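Local coordinates for tyrosine recombinase XerH (Helicobacter pylori, PDB 5JK0), which cuts and rejoins recombining DNA molecules as a site-specific tyrosine recombinase involved in chromosome segregation, at residues R198-L203 against K259-E264; Q220-D225 against N272-C277. One frame throughout, in Å; residues are numbered along the deposited sequence.

How the contacts relate
Contact 1, where helix 198-211 crosses the end of helix 255-264, and contact 2, where the loop after helix 215-219 meets residues 272-277, lie side by side in the tyrosine recombinase domain, their centres about 13 Å apart. Two probable hydrogen bonds join them: Arg200 NH1 to Cys277 O at 2.8 Å and Trp261 NE1 to Leu275 O at 3.1 Å. Leu262 CD2 also packs on Leu275 CD1. Contact 1 is away from the active-site residues but reaches a DNA phosphate through Arg200. Contact 2 comes nearer: the side chain of Gln220 is about 9 Å from that of Arg214, and that of Leu221 about 12 Å from that of Arg313, both arginines being predicted active-site residues.

Contact 1 (R198-L203 against K259-E264); sequences RARNRL and KEWLIE. With nucleotides of chain H.
OP2 of DG4 in chain H is gripped by both terminal nitrogens of Arg200, whose aliphatic part lies against Trp261: NH2 at 2.7 Å and, more weakly, NH1 at 3.1 Å. NH1 also donates to Cys277 O, and OP2 sits at the guanidinium edge. On the next edge Asn201 OD1 accepts a bond from Arg200 NE at 3.0 Å, within the guanidinium plane, helping hold the group's rotation. Arginine's methylenes suit this place as apolar surface: CG stands anti to the backbone N (chi1 179°), the chain runs alongside the indole, and CB makes a CH-pi contact 3.6 Å from the six-membered ring centroid, over its face. Leu203 CD2 reaches Trp261 CD1 obliquely at 3.7 Å. Ala199, with its single methyl, lets the helix axes approach to 8.8 Å. Beside it Glu264 OE1 accepts a bond from a water that takes a weak one from Arg200 N; near the first turn of helix 198-211 its negative charge probably suits the helix start's partial positive charge. Arg202 NH1 stays 4.2 Å from Glu260 OE1, beyond a salt bridge; its NH2 salt-bridges Asp189. Two helices of the tyrosine recombinase catalytic domain, crossing at -135°, thus present an arginine to the DNA backbone.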
loop_
_atom_site.group_PDB
_atom_site.type_symbol
_atom_site.label_atom_id
_atom_site.label_comp_id
_atom_site.label_asym_id
_atom_site.label_seq_id
_atom_site.Cartn_x
_atom_site.Cartn_y
_atom_site.Cartn_z
ATOM N N ARG D 198 11.109 -47.744 -9.876
ATOM C CA ARG D 198 12.322 -47.095 -9.383
ATOM C C ARG D 198 13.059 -46.321 -10.474
ATOM O O ARG D 198 13.466 -45.179 -10.262
ATOM C CB ARG D 198 13.267 -48.120 -8.754
ATOM C CG ARG D 198 14.466 -47.490 -8.066
ATOM C CD ARG D 198 15.231 -48.502 -7.232
ATOM N NE ARG D 198 16.270 -47.862 -6.431
ATOM C CZ ARG D 198 17.534 -47.729 -6.815
ATOM N NH1 ARG D 198 18.411 -47.130 -6.020
ATOM N NH2 ARG D 198 17.925 -48.198 -7.992
ATOM N N ALA D 199 13.228 -46.946 -11.634
ATOM C CA ALA D 199 13.927 -46.312 -12.748
ATOM C C ALA D 199 13.184 -45.072 -13.236
ATOM O O ALA D 199 13.787 -44.024 -13.464
ATOM C CB ALA D 199 14.110 -47.303 -13.889
ATOM N N ARG D 200 11.870 -45.203 -13.387
ATOM C CA ARG D 200 11.034 -44.118 -13.887
ATOM C C ARG D 200 10.992 -42.931 -12.930
ATOM O O ARG D 200 11.169 -41.784 -13.340
ATOM C CB ARG D 200 9.613 -44.623 -14.141
ATOM C CG ARG D 200 8.650 -43.560 -14.640
ATOM C CD ARG D 200 7.219 -44.060 -14.576
ATOM N NE ARG D 200 6.810 -44.340 -13.201
ATOM C CZ ARG D 200 5.689 -44.970 -12.867
ATOM N NH1 ARG D 200 4.858 -45.395 -13.809
ATOM N NH2 ARG D 200 5.400 -45.179 -11.589
ATOM N N ASN D 201 10.753 -43.214 -11.654
ATOM C CA ASN D 201 10.590 -42.163 -10.657
ATOM C C ASN D 201 11.885 -41.416 -10.356
ATOM O O ASN D 201 11.875 -40.198 -10.182
ATOM C CB ASN D 201 10.015 -42.745 -9.365
ATOM C CG ASN D 201 8.599 -43.257 -9.540
ATOM O OD1 ASN D 201 8.116 -43.407 -10.663
ATOM N ND2 ASN D 201 7.926 -43.531 -8.429
ATOM N N ARG D 202 12.997 -42.142 -10.295
ATOM C CA ARG D 202 14.288 -41.512 -10.046
ATOM C C ARG D 202 14.652 -40.554 -11.174
ATOM O O ARG D 202 15.094 -39.435 -10.927
ATOM C CB ARG D 202 15.387 -42.560 -9.872
ATOM C CG ARG D 202 15.368 -43.259 -8.524
ATOM C CD ARG D 202 16.721 -43.871 -8.210
ATOM N NE ARG D 202 17.132 -44.843 -9.218
ATOM C CZ ARG D 202 18.360 -45.340 -9.315
ATOM N NH1 ARG D 202 18.647 -46.224 -10.261
ATOM N NH2 ARG D 202 19.303 -44.953 -8.467
ATOM N N LEU D 203 14.455 -40.998 -12.412
ATOM C CA LEU D 203 14.748 -40.170 -13.576
ATOM C C LEU D 203 13.856 -38.931 -13.615
ATOM O O LEU D 203 14.312 -37.840 -13.948
ATOM C CB LEU D 203 14.582 -40.978 -14.866
ATOM C CG LEU D 203 14.815 -40.225 -16.178
ATOM C CD1 LEU D 203 16.226 -39.657 -16.235
ATOM C CD2 LEU D 203 14.551 -41.129 -17.371
ATOM N N LYS D 259 18.820 -44.482 -20.060
ATOM C CA LYS D 259 19.026 -45.709 -20.819
ATOM C C LYS D 259 18.287 -46.877 -20.173
ATOM O O LYS D 259 17.678 -47.694 -20.861
ATOM C CB LYS D 259 20.518 -46.028 -20.934
ATOM N N GLU D 260 18.340 -46.941 -18.847
ATOM C CA GLU D 260 17.707 -48.026 -18.104
ATOM C C GLU D 260 16.185 -47.944 -18.168
ATOM O O GLU D 260 15.505 -48.964 -18.298
ATOM C CB GLU D 260 18.172 -48.008 -16.646
ATOM C CG GLU D 260 17.591 -49.125 -15.795
ATOM C CD GLU D 260 18.052 -49.058 -14.353
ATOM O OE1 GLU D 260 18.784 -48.108 -14.005
ATOM O OE2 GLU D 260 17.682 -49.956 -13.567
ATOM N N TRP D 261 15.654 -46.729 -18.079
ATOM C CA TRP D 261 14.208 -46.526 -18.078
ATOM C C TRP D 261 13.585 -46.804 -19.444
ATOM O O TRP D 261 12.518 -47.415 -19.530
ATOM C CB TRP D 261 13.867 -45.104 -17.625
ATOM C CG TRP D 261 12.479 -44.664 -17.993
ATOM C CD1 TRP D 261 12.138 -43.555 -18.712
ATOM C CD2 TRP D 261 11.248 -45.328 -17.672
ATOM N NE1 TRP D 261 10.773 -43.483 -18.852
ATOM C CE2 TRP D 261 10.205 -44.562 -18.228
ATOM C CE3 TRP D 261 10.930 -46.497 -16.971
ATOM C CZ2 TRP D 261 8.865 -44.924 -18.101
ATOM C CZ3 TRP D 261 9.599 -46.855 -16.849
ATOM C CH2 TRP D 261 8.583 -46.069 -17.409
ATOM N N LEU D 262 14.249 -46.362 -20.506
ATOM C CA LEU D 262 13.748 -46.575 -21.862
ATOM C C LEU D 262 13.651 -48.060 -22.199
ATOM O O LEU D 262 12.814 -48.468 -23.003
ATOM C CB LEU D 262 14.638 -45.864 -22.882
ATOM C CG LEU D 262 14.503 -44.341 -22.936
ATOM C CD1 LEU D 262 15.480 -43.750 -23.940
ATOM C CD2 LEU D 262 13.074 -43.939 -23.269
ATOM N N ILE D 263 14.510 -48.864 -21.580
ATOM C CA ILE D 263 14.467 -50.310 -21.760
ATOM C C ILE D 263 13.221 -50.895 -21.106
ATOM O O ILE D 263 12.483 -51.664 -21.723
ATOM C CB ILE D 263 15.716 -50.993 -21.174
ATOM C CG1 ILE D 263 16.965 -50.586 -21.959
ATOM C CG2 ILE D 263 15.558 -52.505 -21.194
ATOM C CD1 ILE D 263 18.251 -51.138 -21.385
ATOM N N GLU D 264 12.987 -50.515 -19.854
ATOM C CA GLU D 264 11.845 -51.014 -19.099
ATOM C C GLU D 264 10.536 -50.402 -19.589
ATOM O O GLU D 264 9.455 -50.930 -19.324
ATOM C CB GLU D 264 12.030 -50.731 -17.608
ATOM C CG GLU D 264 13.280 -51.354 -17.010
ATOM C CD GLU D 264 13.452 -51.019 -15.543
ATOM O OE1 GLU D 264 12.619 -50.258 -15.005
ATOM O OE2 GLU D 264 14.418 -51.516 -14.927
ATOM P P DG H 4 1.572 -46.227 -11.391
ATOM O OP1 DG H 4 0.698 -46.217 -12.584
ATOM O OP2 DG H 4 3.032 -46.404 -11.555
ATOM O "O5'" DG H 4 1.330 -44.885 -10.547
ATOM C "C5'" DG H 4 0.377 -43.914 -10.981
ATOM C "C4'" DG H 4 -1.042 -44.347 -10.650
ATOM O "O4'" DG H 4 -1.098 -44.837 -9.294
ATOM C "C3'" DG H 4 -2.074 -43.238 -10.693
ATOM O "O3'" DG H 4 -2.539 -43.053 -12.024
ATOM C "C2'" DG H 4 -3.178 -43.782 -9.787
ATOM C "C1'" DG H 4 -2.405 -44.648 -8.780
ATOM N N9 DG H 4 -2.305 -44.060 -7.444
ATOM C C8 DG H 4 -1.155 -43.828 -6.728
ATOM N N7 DG H 4 -1.370 -43.297 -5.556
ATOM C C5 DG H 4 -2.751 -43.169 -5.487
ATOM C C6 DG H 4 -3.568 -42.655 -4.451
ATOM O O6 DG H 4 -3.219 -42.196 -3.355
ATOM N N1 DG H 4 -4.919 -42.707 -4.786
ATOM C C2 DG H 4 -5.418 -43.194 -5.972
ATOM N N2 DG H 4 -6.751 -43.160 -6.114
ATOM N N3 DG H 4 -4.663 -43.680 -6.950
ATOM C C4 DG H 4 -3.343 -43.636 -6.641
HETATM O O HOH W 1 10.693 -48.286 -13.763
#

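Contact 2 (Q220-D225 against N272-C277); sequences QLKIKD and NDLLFC
Two nearly straight backbone hydrogen bonds join the loops, Leu275 N to Leu221 O at 3.0 Å (169°) and Ile223 N to Asp273 O at 3.0 Å (171°). They flank Lys222 and Leu274, which form a non-hydrogen-bonded antiparallel pair. Asp273 O is also approached by Lys222 CA, in a CA-H...O contact of 3.5 Å. Leu221 O has a second partner, a water that donates to it at 2.7 Å and accepts from Phe276 N, so one carbonyl holds two successive amides, one directly and one through water. In the fold this single bridge fastens the loop leading into strand 226-229 of the catalytic domain's antiparallel sheet to the connection between helices 255-264 and 286-300. Lysines probably suit the more exposed side, where methylenes can lie against Asp273 and ammonium ends stay within solvent's reach: Lys222 CD lies 3.7 Å from Asp273 OD1, and Lys224 rests its methylenes on Asp273 OD2, CG at 3.4 Å. With Lys224 CG set between the backbone N and the carbonyl carbon (chi1 63°), the extended chain passes the carboxylate, its charged end too far for a salt bridge. Inward, branched residues take over. Ile223 CG1 meets Leu275 CD1 at 4.1 Å, the side chains crossing at about a right angle, and Leu221 CD1 approaches the edge of the Phe276 ring. Behind them, Leu262 covers Ile223, Leu203 and Leu204 pack on Phe276, and Arg265 NH2 hydrogen-bonds Leu274 O.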
loop_
_atom_site.group_PDB
_atom_site.type_symbol
_atom_site.label_atom_id
_atom_site.label_comp_id
_atom_site.label_asym_id
_atom_site.label_seq_id
_atom_site.Cartn_x
_atom_site.Cartn_y
_atom_site.Cartn_z
ATOM N N GLN D 220 4.977 -34.053 -19.176
ATOM C CA GLN D 220 4.578 -34.024 -20.580
ATOM C C GLN D 220 5.771 -34.111 -21.530
ATOM O O GLN D 220 5.630 -33.892 -22.735
ATOM C CB GLN D 220 3.769 -32.760 -20.876
ATOM C CG GLN D 220 2.340 -32.812 -20.370
ATOM C CD GLN D 220 1.510 -33.860 -21.091
ATOM O OE1 GLN D 220 1.489 -33.914 -22.321
ATOM N NE2 GLN D 220 0.828 -34.705 -20.325
ATOM N N LEU D 221 6.942 -34.429 -20.988
ATOM C CA LEU D 221 8.145 -34.574 -21.802
ATOM C C LEU D 221 8.010 -35.722 -22.793
ATOM O O LEU D 221 7.448 -36.769 -22.472
ATOM C CB LEU D 221 9.374 -34.795 -20.918
ATOM C CG LEU D 221 9.898 -33.584 -20.146
ATOM C CD1 LEU D 221 11.150 -33.954 -19.367
ATOM C CD2 LEU D 221 10.173 -32.426 -21.092
ATOM N N LYS D 222 8.525 -35.518 -24.000
ATOM C CA LYS D 222 8.483 -36.548 -25.029
ATOM C C LYS D 222 9.887 -36.886 -25.518
ATOM O O LYS D 222 10.779 -36.037 -25.510
ATOM C CB LYS D 222 7.595 -36.103 -26.192
ATOM C CG LYS D 222 6.121 -36.013 -25.824
ATOM C CD LYS D 222 5.273 -35.551 -26.996
ATOM C CE LYS D 222 3.792 -35.584 -26.645
ATOM N NZ LYS D 222 3.486 -34.773 -25.433
ATOM N N ILE D 223 10.069 -38.134 -25.938
ATOM C CA ILE D 223 11.381 -38.663 -26.303
ATOM C C ILE D 223 12.049 -37.883 -27.435
ATOM O O ILE D 223 13.263 -37.671 -27.421
ATOM C CB ILE D 223 11.276 -40.148 -26.711
ATOM C CG1 ILE D 223 10.560 -40.949 -25.622
ATOM C CG2 ILE D 223 12.654 -40.734 -26.987
ATOM C CD1 ILE D 223 10.380 -42.413 -25.957
ATOM N N LYS D 224 11.252 -37.440 -28.402
ATOM C CA LYS D 224 11.784 -36.752 -29.575
ATOM C C LYS D 224 12.339 -35.365 -29.248
ATOM O O LYS D 224 13.034 -34.762 -30.065
ATOM C CB LYS D 224 10.704 -36.632 -30.653
ATOM C CG LYS D 224 9.507 -35.792 -30.243
ATOM C CD LYS D 224 8.520 -35.632 -31.387
ATOM C CE LYS D 224 7.348 -34.753 -30.982
ATOM N NZ LYS D 224 6.388 -34.559 -32.103
ATOM N N ASP D 225 12.034 -34.864 -28.055
ATOM C CA ASP D 225 12.481 -33.534 -27.649
ATOM C C ASP D 225 13.805 -33.579 -26.891
ATOM O O ASP D 225 14.232 -32.578 -26.312
ATOM C CB ASP D 225 11.410 -32.852 -26.796
ATOM C CG ASP D 225 10.143 -32.561 -27.576
ATOM O OD1 ASP D 225 10.233 -32.369 -28.807
ATOM O OD2 ASP D 225 9.057 -32.522 -26.961
ATOM N N ASN D 272 2.081 -43.603 -27.422
ATOM C CA ASN D 272 2.850 -42.568 -28.109
ATOM C C ASN D 272 4.302 -42.482 -27.644
ATOM O O ASN D 272 4.841 -43.431 -27.072
ATOM C CB ASN D 272 2.173 -41.206 -27.941
ATOM C CG ASN D 272 1.885 -40.869 -26.491
ATOM O OD1 ASN D 272 2.276 -41.597 -25.581
ATOM N ND2 ASN D 272 1.198 -39.753 -26.270
ATOM N N ASP D 273 4.928 -41.336 -27.896
ATOM C CA ASP D 273 6.332 -41.129 -27.555
ATOM C C ASP D 273 6.486 -40.378 -26.236
ATOM O O ASP D 273 7.512 -39.746 -25.987
ATOM C CB ASP D 273 7.048 -40.372 -28.675
ATOM C CG ASP D 273 6.416 -39.025 -28.964
ATOM O OD1 ASP D 273 5.202 -38.872 -28.715
ATOM O OD2 ASP D 273 7.134 -38.120 -29.441
ATOM N N LEU D 274 5.458 -40.451 -25.397
ATOM C CA LEU D 274 5.503 -39.851 -24.069
ATOM C C LEU D 274 6.552 -40.564 -23.219
ATOM O O LEU D 274 6.551 -41.791 -23.129
ATOM C CB LEU D 274 4.128 -39.919 -23.404
ATOM C CG LEU D 274 3.913 -39.096 -22.136
ATOM C CD1 LEU D 274 4.082 -37.609 -22.423
ATOM C CD2 LEU D 274 2.537 -39.378 -21.558
ATOM N N LEU D 275 7.447 -39.796 -22.605
ATOM C CA LEU D 275 8.562 -40.376 -21.860
ATOM C C LEU D 275 8.101 -41.080 -20.588
ATOM O O LEU D 275 8.362 -42.267 -20.397
ATOM C CB LEU D 275 9.594 -39.299 -21.515
ATOM C CG LEU D 275 10.865 -39.802 -20.827
ATOM C CD1 LEU D 275 11.536 -40.876 -21.667
ATOM C CD2 LEU D 275 11.823 -38.654 -20.560
ATOM N N PHE D 276 7.420 -40.343 -19.716
ATOM C CA PHE D 276 6.918 -40.912 -18.471
ATOM C C PHE D 276 5.450 -41.303 -18.608
ATOM O O PHE D 276 4.649 -40.553 -19.165
ATOM C CB PHE D 276 7.099 -39.923 -17.317
ATOM C CG PHE D 276 8.518 -39.471 -17.124
ATOM C CD1 PHE D 276 9.443 -40.291 -16.499
ATOM C CD2 PHE D 276 8.927 -38.223 -17.565
ATOM C CE1 PHE D 276 10.750 -39.877 -16.321
ATOM C CE2 PHE D 276 10.233 -37.803 -17.389
ATOM C CZ PHE D 276 11.145 -38.631 -16.766
ATOM N N CYS D 277 5.101 -42.479 -18.099
ATOM C CA CYS D 277 3.733 -42.970 -18.196
ATOM C C CYS D 277 3.368 -43.876 -17.027
ATOM O O CYS D 277 4.240 -44.454 -16.380
ATOM C CB CYS D 277 3.529 -43.720 -19.514
ATOM S SG CYS D 277 4.539 -45.211 -19.688
HETATM O O HOH W 2 6.526 -37.626 -20.039
#